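Local atomic coordinates of 3-hydroxyadipyl-CoA dehydrogenase (Escherichia coli, PDB entry 3MOG), a protein that catalyses the NAD-dependent oxidation of 3-hydroxyadipyl-CoA to 3-oxoadipyl-CoA, a step in the bacterial degradation of phenylacetate. Residues L402-K407 with Q413-A418. Numbering follows the deposited sequence.
Sequences LDALQK and QDIDTA
Ile415 spans the gap between two consecutive helices with its terminal methyl, CD1, which comes to rest on the backbone beside Ala404 and Leu405. The contact is van der Waals packing. CD1 of Ile415 comes nearest to Leu405 N, at 3.7 Å. It lies 3.9 Å from CB of Leu405. CB of Ala404 is a little farther from it, at 4.2 Å. CG1 stands anti to the carbonyl carbon of Ile415 (chi1 -64°) and the chain then runs on extended, which carries the methyl straight out from its helix. Isoleucine suits this place because one branch is long enough to cross, while CG2 stays close to its own backbone. Ala404 suits the receiving side: its single methyl points at the other helix and probably leaves room for the isoleucine to come close to the main chain. Leu405 meets CD1 through CB, and its CG, anti to the backbone N (chi1 175°), leads the branched end away from CB; the side chain also touches Leu462 and Arg466.

The polar groups find their partners within their own segment or elsewhere in the protein, not across the contact. Thr417 OG1 donates to Gln413 O at 2.9 Å, 33° out of the carbonyl plane, and Thr417 N reaches the same oxygen from the opposite face. A salt bridge of 3.6 Å joins Lys407 NZ to Asp403 OD1, while Asp403 OD2 pairs with Arg193 and Arg258.

The contact belongs to a helical hairpin, helix 390-406 turning through a short loop into helix 412-422, in the second of the two C-terminal-type domains. Ile415 also touches Leu430 of helix 429-436, helix 461-473 packs against Leu402 and Leu405, and strand 179-184 borders Asp414 and Thr417.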
loop_
_atom_site.group_PDB
_atom_site.type_symbol
_atom_site.label_atom_id
_atom_site.label_comp_id
_atom_site.label_asym_id
_atom_site.label_seq_id
_atom_site.Cartn_x
_atom_site.Cartn_y
_atom_site.Cartn_z
ATOM N N LEU C 402 -2.512 19.279 9.395
ATOM C CA LEU C 402 -3.780 19.603 8.801
ATOM C C LEU C 402 -4.651 18.362 8.625
ATOM O O LEU C 402 -5.864 18.416 8.832
ATOM C CB LEU C 402 -3.561 20.268 7.444
ATOM C CG LEU C 402 -3.162 21.741 7.399
ATOM C CD1 LEU C 402 -2.699 22.041 6.003
ATOM C CD2 LEU C 402 -4.296 22.678 7.803
ATOM N N ASP C 403 -4.042 17.243 8.241
ATOM C CA ASP C 403 -4.807 16.007 8.086
ATOM C C ASP C 403 -5.334 15.515 9.436
ATOM O O ASP C 403 -6.465 15.028 9.532
ATOM C CB ASP C 403 -3.974 14.920 7.420
ATOM C CG ASP C 403 -4.738 13.616 7.278
ATOM O OD1 ASP C 403 -5.641 13.553 6.422
ATOM O OD2 ASP C 403 -4.453 12.664 8.038
ATOM N N ALA C 404 -4.522 15.666 10.472
ATOM C CA ALA C 404 -4.937 15.278 11.806
ATOM C C ALA C 404 -6.113 16.139 12.271
ATOM O O ALA C 404 -7.052 15.618 12.883
ATOM C CB ALA C 404 -3.763 15.373 12.786
ATOM N N LEU C 405 -6.066 17.439 11.958
ATOM C CA LEU C 405 -7.143 18.382 12.330
ATOM C C LEU C 405 -8.423 18.048 11.595
ATOM O O LEU C 405 -9.491 18.014 12.191
ATOM C CB LEU C 405 -6.735 19.832 12.062
ATOM C CG LEU C 405 -7.769 20.948 12.281
ATOM C CD1 LEU C 405 -8.302 20.955 13.718
ATOM C CD2 LEU C 405 -7.154 22.311 11.925
ATOM N N GLN C 406 -8.293 17.749 10.308
ATOM C CA GLN C 406 -9.428 17.387 9.474
ATOM C C GLN C 406 -10.115 16.093 9.920
ATOM O O GLN C 406 -11.344 15.974 9.854
ATOM C CB GLN C 406 -8.990 17.273 8.017
ATOM C CG GLN C 406 -10.159 17.302 7.058
ATOM C CD GLN C 406 -9.737 17.484 5.622
ATOM O OE1 GLN C 406 -8.638 17.088 5.223
ATOM N NE2 GLN C 406 -10.614 18.098 4.831
ATOM N N LYS C 407 -9.322 15.125 10.367
ATOM C CA LYS C 407 -9.871 13.851 10.825
ATOM C C LYS C 407 -10.312 13.879 12.292
ATOM O O LYS C 407 -10.654 12.847 12.860
ATOM C CB LYS C 407 -8.879 12.703 10.585
ATOM C CG LYS C 407 -8.378 12.554 9.170
ATOM C CD LYS C 407 -9.483 12.321 8.191
ATOM C CE LYS C 407 -8.915 12.020 6.819
ATOM N NZ LYS C 407 -7.942 10.887 6.872
ATOM N N GLN C 413 -5.522 24.338 18.199
ATOM C CA GLN C 413 -4.649 24.817 19.278
ATOM C C GLN C 413 -3.879 23.699 19.987
ATOM O O GLN C 413 -2.721 23.892 20.358
ATOM C CB GLN C 413 -5.377 25.749 20.278
ATOM C CG GLN C 413 -6.322 25.108 21.271
ATOM C CD GLN C 413 -6.576 25.986 22.502
ATOM O OE1 GLN C 413 -5.646 26.523 23.107
ATOM N NE2 GLN C 413 -7.840 26.121 22.878
ATOM N N ASP C 414 -4.491 22.523 20.130
ATOM C CA ASP C 414 -3.815 21.416 20.802
ATOM C C ASP C 414 -2.741 20.763 19.947
ATOM O O ASP C 414 -1.757 20.248 20.477
ATOM C CB ASP C 414 -4.813 20.384 21.291
ATOM C CG ASP C 414 -5.503 20.811 22.577
ATOM O OD1 ASP C 414 -5.131 21.876 23.150
ATOM O OD2 ASP C 414 -6.416 20.076 23.008
ATOM N N ILE C 415 -2.932 20.798 18.631
ATOM C CA ILE C 415 -1.915 20.331 17.693
ATOM C C ILE C 415 -0.691 21.256 17.744
ATOM O O ILE C 415 0.440 20.783 17.832
ATOM C CB ILE C 415 -2.501 20.169 16.258
ATOM C CG1 ILE C 415 -3.583 19.068 16.257
ATOM C CG2 ILE C 415 -1.400 19.829 15.240
ATOM C CD1 ILE C 415 -4.351 18.904 14.941
ATOM N N ASP C 416 -0.917 22.572 17.735
ATOM C CA ASP C 416 0.193 23.530 17.845
ATOM C C ASP C 416 0.953 23.342 19.164
ATOM O O ASP C 416 2.175 23.211 19.170
ATOM C CB ASP C 416 -0.292 24.981 17.709
ATOM C CG ASP C 416 -0.591 25.384 16.266
ATOM O OD1 ASP C 416 -0.117 24.707 15.329
ATOM O OD2 ASP C 416 -1.310 26.397 16.072
ATOM N N THR C 417 0.214 23.299 20.269
ATOM C CA THR C 417 0.803 23.162 21.594
ATOM C C THR C 417 1.633 21.896 21.708
ATOM O O THR C 417 2.783 21.948 22.147
ATOM C CB THR C 417 -0.273 23.184 22.670
ATOM O OG1 THR C 417 -0.949 24.445 22.615
ATOM C CG2 THR C 417 0.332 22.996 24.047
ATOM N N ALA C 418 1.069 20.775 21.261
ATOM C CA ALA C 418 1.771 19.496 21.285
ATOM C C ALA C 418 3.123 19.514 20.590
ATOM O O ALA C 418 4.099 18.961 21.098
ATOM C CB ALA C 418 0.888 18.393 20.706
#